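Local coordinates for protein putative oxidoreductase FAD-binding subunit (Sulfolobus tokodaii, PDB 4ZOH) that binds flavin-adenine dinucleotide as the flavoprotein subunit of a putative molybdopterin-dependent oxidoreductase, where it probably passes electrons between redox centres, at residues Q177-V191 with Y259-A271. Sequence-based numbering, arbitrary orientation.
Sequences QKLERRAGDFAIVGV and YKKKMVKVLTKRA. With FAD (flavin-adenine dinucleotide), chain H.
Leu267 of helix 257-276 lies against the hairpin of strands 177-179 and 189-191. Its CB meets Val191 CG2 at 3.6 Å and also faces Gln177 CB. Beyond CG, CD1 rests over the paired strands, 3.4 Å from Val189 O. The same methyl CD1 comes within 3.5 Å of Leu179 N. Those two backbone atoms are already hydrogen-bonded to each other, so an apolar methyl suits the place. Around it, beta-branched Val189 splits its methyls, CG1 to Val264 CG2 and CG2 to Met263 CB, while Leu179 CD2 packs on Met263 CG at 3.7 Å. Gln177 bends at chi2 (-69°) and sets its CG against Leu267 O and Ala271 N, crossing Arg270 at about a right angle; water 1 joins its OE1 to Arg270 NH1, while its NE2 bonds to Ser175.

The same hairpin contributes one part of the FAD pocket. Lys178, whose CB points away from the helix, runs out as an extended chain to donate through NZ to FAD O4 (2.8 Å) and to Asp185 O, and forms a salt bridge with Asp118. Gly184 suits the type II turn because a side chain would jam against the preceding carbonyl. The Phe186 ring covers the flavin with FAD C4X 3.5 Å above its plane, and an alanine here would probably leave that part of the isoalloxazine without its aromatic cover and freer to tilt.

The helix thus packs on one face of the antiparallel sheet of the CO dehydrogenase flavoprotein C-terminal domain. Strand 189-198 continues that sheet into strand 201-210, whose Leu209 touches both Val191 and Val264, and helix 233-243 flanks the helix at Val264 and Thr268.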
loop_
_atom_site.group_PDB
_atom_site.type_symbol
_atom_site.label_atom_id
_atom_site.label_comp_id
_atom_site.label_asym_id
_atom_site.label_seq_id
_atom_site.Cartn_x
_atom_site.Cartn_y
_atom_site.Cartn_z
ATOM N N GLN B 177 -10.185 42.420 28.914
ATOM C CA GLN B 177 -11.368 42.230 28.023
ATOM C C GLN B 177 -10.839 41.993 26.604
ATOM O O GLN B 177 -10.055 42.780 26.094
ATOM C CB GLN B 177 -12.276 43.481 28.029
ATOM C CG GLN B 177 -12.897 43.794 29.409
ATOM C CD GLN B 177 -13.928 42.758 29.833
ATOM O OE1 GLN B 177 -14.677 42.233 29.010
ATOM N NE2 GLN B 177 -13.978 42.460 31.125
ATOM N N LYS B 178 -11.248 40.893 25.999
ATOM C CA LYS B 178 -10.769 40.557 24.696
ATOM C C LYS B 178 -11.966 40.384 23.811
ATOM O O LYS B 178 -12.771 39.507 24.031
ATOM C CB LYS B 178 -9.955 39.264 24.750
ATOM C CG LYS B 178 -9.219 38.976 23.452
ATOM C CD LYS B 178 -8.402 37.702 23.505
ATOM C CE LYS B 178 -7.784 37.452 22.128
ATOM N NZ LYS B 178 -6.670 36.486 22.150
ATOM N N LEU B 179 -12.062 41.206 22.788
ATOM C CA LEU B 179 -13.134 41.011 21.807
ATOM C C LEU B 179 -12.612 40.100 20.689
ATOM O O LEU B 179 -11.499 40.353 20.113
ATOM C CB LEU B 179 -13.637 42.361 21.243
ATOM C CG LEU B 179 -14.669 42.346 20.101
ATOM C CD1 LEU B 179 -15.968 41.662 20.443
ATOM C CD2 LEU B 179 -14.926 43.778 19.653
ATOM N N GLU B 180 -13.420 39.082 20.369
ATOM C CA GLU B 180 -13.049 38.047 19.388
ATOM C C GLU B 180 -14.276 37.435 18.718
ATOM O O GLU B 180 -15.320 37.179 19.332
ATOM C CB GLU B 180 -12.212 36.923 20.023
ATOM C CG GLU B 180 -12.900 36.222 21.186
ATOM C CD GLU B 180 -11.981 35.344 22.004
ATOM O OE1 GLU B 180 -10.777 35.568 22.085
ATOM O OE2 GLU B 180 -12.493 34.393 22.576
ATOM N N ARG B 181 -14.116 37.154 17.447
ATOM C CA ARG B 181 -15.174 36.485 16.734
ATOM C C ARG B 181 -15.299 35.036 17.160
ATOM O O ARG B 181 -16.421 34.540 17.297
ATOM C CB ARG B 181 -14.908 36.588 15.253
ATOM C CG ARG B 181 -16.110 36.152 14.431
ATOM C CD ARG B 181 -15.963 36.735 13.025
ATOM N NE ARG B 181 -14.610 36.500 12.485
ATOM C CZ ARG B 181 -14.250 36.782 11.228
ATOM N NH1 ARG B 181 -15.135 37.348 10.367
ATOM N NH2 ARG B 181 -13.018 36.514 10.850
ATOM N N ARG B 182 -14.162 34.368 17.386
ATOM C CA ARG B 182 -14.164 32.967 17.778
ATOM C C ARG B 182 -13.101 32.750 18.820
ATOM O O ARG B 182 -12.049 33.402 18.779
ATOM C CB ARG B 182 -13.847 32.064 16.568
ATOM C CG ARG B 182 -14.986 31.862 15.572
ATOM C CD ARG B 182 -14.491 30.947 14.455
ATOM N NE ARG B 182 -13.151 31.414 14.067
ATOM C CZ ARG B 182 -12.143 30.658 13.655
ATOM N NH1 ARG B 182 -12.315 29.326 13.460
ATOM N NH2 ARG B 182 -10.961 31.262 13.423
ATOM N N ALA B 183 -13.377 31.809 19.728
ATOM C CA ALA B 183 -12.389 31.366 20.755
ATOM C C ALA B 183 -11.161 30.934 19.978
ATOM O O ALA B 183 -11.293 30.399 18.851
ATOM C CB ALA B 183 -12.966 30.225 21.616
ATOM N N GLY B 184 -9.987 31.304 20.476
ATOM C CA GLY B 184 -8.759 31.038 19.778
ATOM C C GLY B 184 -8.186 32.155 18.912
ATOM O O GLY B 184 -7.001 32.154 18.652
ATOM N N ASP B 185 -8.999 33.126 18.483
ATOM C CA ASP B 185 -8.526 34.190 17.576
ATOM C C ASP B 185 -7.657 35.186 18.353
ATOM O O ASP B 185 -7.769 35.259 19.598
ATOM C CB ASP B 185 -9.707 35.007 17.023
ATOM C CG ASP B 185 -10.665 34.222 16.156
ATOM O OD1 ASP B 185 -10.392 33.061 15.762
ATOM O OD2 ASP B 185 -11.747 34.804 15.850
ATOM N N PHE B 186 -6.827 35.955 17.632
ATOM C CA PHE B 186 -6.234 37.179 18.110
ATOM C C PHE B 186 -7.338 38.228 18.446
ATOM O O PHE B 186 -8.496 38.167 17.959
ATOM C CB PHE B 186 -5.383 37.751 16.997
ATOM C CG PHE B 186 -3.991 37.184 16.958
ATOM C CD1 PHE B 186 -2.965 37.793 17.669
ATOM C CD2 PHE B 186 -3.701 35.986 16.225
ATOM C CE1 PHE B 186 -1.661 37.284 17.622
ATOM C CE2 PHE B 186 -2.398 35.479 16.214
ATOM C CZ PHE B 186 -1.388 36.132 16.898
ATOM N N ALA B 187 -6.988 39.189 19.274
ATOM C CA ALA B 187 -7.929 40.286 19.614
ATOM C C ALA B 187 -8.376 41.140 18.429
ATOM O O ALA B 187 -7.531 41.562 17.660
ATOM C CB ALA B 187 -7.301 41.186 20.666
ATOM N N ILE B 188 -9.692 41.339 18.288
ATOM C CA ILE B 188 -10.253 42.406 17.457
ATOM C C ILE B 188 -10.016 43.737 18.217
ATOM O O ILE B 188 -9.569 44.730 17.642
ATOM C CB ILE B 188 -11.776 42.249 17.209
ATOM C CG1 ILE B 188 -12.090 41.060 16.262
ATOM C CG2 ILE B 188 -12.338 43.560 16.628
ATOM C CD1 ILE B 188 -13.478 40.505 16.415
ATOM N N VAL B 189 -10.347 43.743 19.507
ATOM C CA VAL B 189 -9.983 44.821 20.433
ATOM C C VAL B 189 -9.570 44.167 21.776
ATOM O O VAL B 189 -10.226 43.242 22.232
ATOM C CB VAL B 189 -11.169 45.794 20.657
ATOM C CG1 VAL B 189 -10.740 46.835 21.683
ATOM C CG2 VAL B 189 -11.615 46.478 19.337
ATOM N N GLY B 190 -8.494 44.623 22.381
ATOM C CA GLY B 190 -8.184 44.186 23.741
ATOM C C GLY B 190 -7.996 45.342 24.711
ATOM O O GLY B 190 -7.272 46.287 24.411
ATOM N N VAL B 191 -8.641 45.246 25.886
ATOM C CA VAL B 191 -8.493 46.275 26.942
ATOM C C VAL B 191 -8.080 45.621 28.274
ATOM O O VAL B 191 -8.795 44.727 28.798
ATOM C CB VAL B 191 -9.753 47.163 27.150
ATOM C CG1 VAL B 191 -9.447 48.312 28.152
ATOM C CG2 VAL B 191 -10.281 47.736 25.839
ATOM N N TYR B 259 -16.121 50.736 13.965
ATOM C CA TYR B 259 -16.676 49.762 14.870
ATOM C C TYR B 259 -15.706 49.471 16.024
ATOM O O TYR B 259 -16.137 49.393 17.174
ATOM C CB TYR B 259 -17.074 48.482 14.146
ATOM C CG TYR B 259 -17.242 47.306 15.078
ATOM C CD1 TYR B 259 -18.468 47.106 15.786
ATOM C CD2 TYR B 259 -16.181 46.378 15.273
ATOM C CE1 TYR B 259 -18.641 45.996 16.616
ATOM C CE2 TYR B 259 -16.334 45.270 16.117
ATOM C CZ TYR B 259 -17.548 45.087 16.791
ATOM O OH TYR B 259 -17.710 44.040 17.621
ATOM N N LYS B 260 -14.422 49.373 15.689
ATOM C CA LYS B 260 -13.376 49.058 16.620
ATOM C C LYS B 260 -13.227 50.161 17.670
ATOM O O LYS B 260 -13.054 49.862 18.852
ATOM C CB LYS B 260 -12.055 48.854 15.877
ATOM C CG LYS B 260 -11.905 47.472 15.231
ATOM C CD LYS B 260 -10.714 47.489 14.317
ATOM C CE LYS B 260 -10.604 46.228 13.483
ATOM N NZ LYS B 260 -9.154 46.163 13.130
ATOM N N LYS B 261 -13.241 51.421 17.214
ATOM C CA LYS B 261 -13.143 52.599 18.078
ATOM C C LYS B 261 -14.318 52.568 19.076
ATOM O O LYS B 261 -14.099 52.657 20.260
ATOM C CB LYS B 261 -13.169 53.859 17.223
ATOM C CG LYS B 261 -12.608 55.072 17.908
ATOM C CD LYS B 261 -13.003 56.321 17.138
ATOM C CE LYS B 261 -12.423 57.591 17.773
ATOM N NZ LYS B 261 -10.965 57.761 17.517
ATOM N N LYS B 262 -15.538 52.361 18.581
ATOM C CA LYS B 262 -16.718 52.169 19.412
ATOM C C LYS B 262 -16.547 51.026 20.389
ATOM O O LYS B 262 -16.865 51.182 21.583
ATOM C CB LYS B 262 -18.001 52.003 18.581
ATOM C CG LYS B 262 -18.419 53.262 17.794
ATOM C CD LYS B 262 -19.566 53.033 16.805
ATOM C CE LYS B 262 -20.877 52.698 17.534
ATOM N NZ LYS B 262 -21.974 52.197 16.648
ATOM N N MET B 263 -15.974 49.907 19.928
ATOM C CA MET B 263 -15.708 48.797 20.849
ATOM C C MET B 263 -14.711 49.122 21.942
ATOM O O MET B 263 -14.777 48.496 23.004
ATOM C CB MET B 263 -15.351 47.490 20.120
ATOM C CG MET B 263 -16.532 47.053 19.282
ATOM S SD MET B 263 -18.057 46.726 20.155
ATOM C CE MET B 263 -19.146 48.146 19.806
ATOM N N VAL B 264 -13.817 50.097 21.731
ATOM C CA VAL B 264 -12.908 50.473 22.816
ATOM C C VAL B 264 -13.736 50.957 24.039
ATOM O O VAL B 264 -13.475 50.560 25.209
ATOM C CB VAL B 264 -11.860 51.479 22.365
ATOM C CG1 VAL B 264 -11.153 52.142 23.542
ATOM C CG2 VAL B 264 -10.851 50.773 21.487
ATOM N N LYS B 265 -14.776 51.744 23.751
ATOM C CA LYS B 265 -15.626 52.243 24.814
ATOM C C LYS B 265 -16.363 51.097 25.503
ATOM O O LYS B 265 -16.404 51.049 26.721
ATOM C CB LYS B 265 -16.618 53.304 24.306
ATOM C CG LYS B 265 -17.806 53.524 25.241
ATOM C CD LYS B 265 -18.984 54.128 24.487
ATOM C CE LYS B 265 -19.101 55.584 24.822
ATOM N NZ LYS B 265 -19.939 55.602 26.043
ATOM N N VAL B 266 -16.933 50.183 24.720
ATOM C CA VAL B 266 -17.669 49.074 25.275
ATOM C C VAL B 266 -16.762 48.219 26.219
ATOM O O VAL B 266 -17.182 47.889 27.342
ATOM C CB VAL B 266 -18.389 48.269 24.160
ATOM C CG1 VAL B 266 -19.030 47.046 24.759
ATOM C CG2 VAL B 266 -19.455 49.157 23.437
ATOM N N LEU B 267 -15.520 47.943 25.785
ATOM C CA LEU B 267 -14.618 47.045 26.515
ATOM C C LEU B 267 -13.971 47.701 27.737
ATOM O O LEU B 267 -13.799 47.024 28.729
ATOM C CB LEU B 267 -13.553 46.345 25.638
ATOM C CG LEU B 267 -13.802 45.320 24.487
ATOM C CD1 LEU B 267 -12.678 44.273 24.295
ATOM C CD2 LEU B 267 -15.166 44.670 24.466
ATOM N N THR B 268 -13.602 48.983 27.633
ATOM C CA THR B 268 -13.229 49.801 28.806
ATOM C C THR B 268 -14.358 49.776 29.854
ATOM O O THR B 268 -14.120 49.456 31.003
ATOM C CB THR B 268 -12.900 51.212 28.395
ATOM O OG1 THR B 268 -11.863 51.147 27.419
ATOM C CG2 THR B 268 -12.373 52.031 29.529
ATOM N N LYS B 269 -15.603 50.007 29.442
ATOM C CA LYS B 269 -16.676 49.934 30.443
ATOM C C LYS B 269 -16.743 48.549 31.090
ATOM O O LYS B 269 -16.903 48.456 32.333
ATOM C CB LYS B 269 -18.038 50.364 29.861
ATOM C CG LYS B 269 -19.125 50.536 30.883
ATOM C CD LYS B 269 -20.423 51.023 30.222
ATOM C CE LYS B 269 -21.591 50.864 31.187
ATOM N NZ LYS B 269 -22.791 51.627 30.784
ATOM N N ARG B 270 -16.681 47.480 30.256
ATOM C CA ARG B 270 -16.740 46.070 30.776
ATOM C C ARG B 270 -15.554 45.859 31.763
ATOM O O ARG B 270 -15.739 45.335 32.831
ATOM C CB ARG B 270 -16.644 45.065 29.634
ATOM C CG ARG B 270 -17.926 44.882 28.846
ATOM C CD ARG B 270 -17.646 44.121 27.551
ATOM N NE ARG B 270 -18.929 43.658 27.033
ATOM C CZ ARG B 270 -19.134 42.650 26.183
ATOM N NH1 ARG B 270 -18.123 41.918 25.693
ATOM N NH2 ARG B 270 -20.386 42.365 25.842
ATOM N N ALA B 271 -14.392 46.412 31.430
ATOM C CA ALA B 271 -13.159 46.265 32.242
ATOM C C ALA B 271 -13.280 46.922 33.632
ATOM O O ALA B 271 -13.060 46.240 34.662
ATOM C CB ALA B 271 -11.978 46.803 31.477
HETATM P PA FAD H . 8.705 32.233 18.416
HETATM O O1A FAD H . 7.706 31.959 17.343
HETATM O O2A FAD H . 9.703 31.231 18.812
HETATM O O5B FAD H . 9.520 33.516 18.054
HETATM C C5B FAD H . 8.827 34.705 17.566
HETATM C C4B FAD H . 9.926 35.862 17.247
HETATM O O4B FAD H . 10.764 36.199 18.425
HETATM C C3B FAD H . 10.920 35.305 16.235
HETATM O O3B FAD H . 11.276 36.327 15.336
HETATM C C2B FAD H . 12.118 34.802 17.073
HETATM O O2B FAD H . 13.366 34.781 16.369
HETATM C C1B FAD H . 12.195 35.833 18.147
HETATM N N9A FAD H . 12.447 35.458 19.533
HETATM C C8A FAD H . 11.890 34.486 20.252
HETATM N N7A FAD H . 12.346 34.557 21.524
HETATM C C5A FAD H . 13.201 35.607 21.590
HETATM C C6A FAD H . 13.963 36.189 22.624
HETATM N N6A FAD H . 13.873 35.658 23.840
HETATM N N1A FAD H . 14.749 37.250 22.359
HETATM C C2A FAD H . 14.779 37.831 21.131
HETATM N N3A FAD H . 14.072 37.294 20.131
HETATM C C4A FAD H . 13.269 36.187 20.328
HETATM N N1 FAD H . -0.757 35.594 20.335
HETATM C C2 FAD H . -1.561 36.498 21.022
HETATM O O2 FAD H . -1.044 37.433 21.598
HETATM N N3 FAD H . -2.915 36.344 21.063
HETATM C C4 FAD H . -3.515 35.318 20.412
HETATM O O4 FAD H . -4.740 35.200 20.521
HETATM C C4X FAD H . -2.718 34.411 19.681
HETATM N N5 FAD H . -3.324 33.364 19.024
HETATM C C5X FAD H . -2.506 32.469 18.271
HETATM C C6 FAD H . -3.137 31.454 17.560
HETATM C C7 FAD H . -2.367 30.532 16.833
HETATM C C7M FAD H . -3.138 29.429 16.076
HETATM C C8 FAD H . -0.963 30.661 16.796
HETATM C C8M FAD H . -0.047 29.703 15.987
HETATM C C9 FAD H . -0.328 31.719 17.473
HETATM C C9A FAD H . -1.100 32.607 18.226
HETATM N N10 FAD H . -0.509 33.682 18.926
HETATM C C10 FAD H . -1.343 34.557 19.648
HETATM C "C1'" FAD H . 0.931 33.914 18.926
HETATM C "C2'" FAD H . 1.621 33.131 20.059
HETATM O "O2'" FAD H . 1.310 33.789 21.305
HETATM C "C3'" FAD H . 3.155 32.997 19.846
HETATM O "O3'" FAD H . 3.575 31.985 20.765
HETATM C "C4'" FAD H . 3.926 34.275 20.134
HETATM O "O4'" FAD H . 3.355 35.326 19.356
HETATM C "C5'" FAD H . 5.427 34.140 19.798
HETATM O "O5'" FAD H . 6.028 33.487 20.947
HETATM P P FAD H . 6.897 32.187 20.745
HETATM O O1P FAD H . 7.594 31.899 22.033
HETATM O O2P FAD H . 6.078 31.099 20.163
HETATM O O3P FAD H . 7.942 32.782 19.721
HETATM O O HOH W 1 -15.063 42.012 26.110
HETATM O O HOH W 2 -8.244 45.026 15.470
#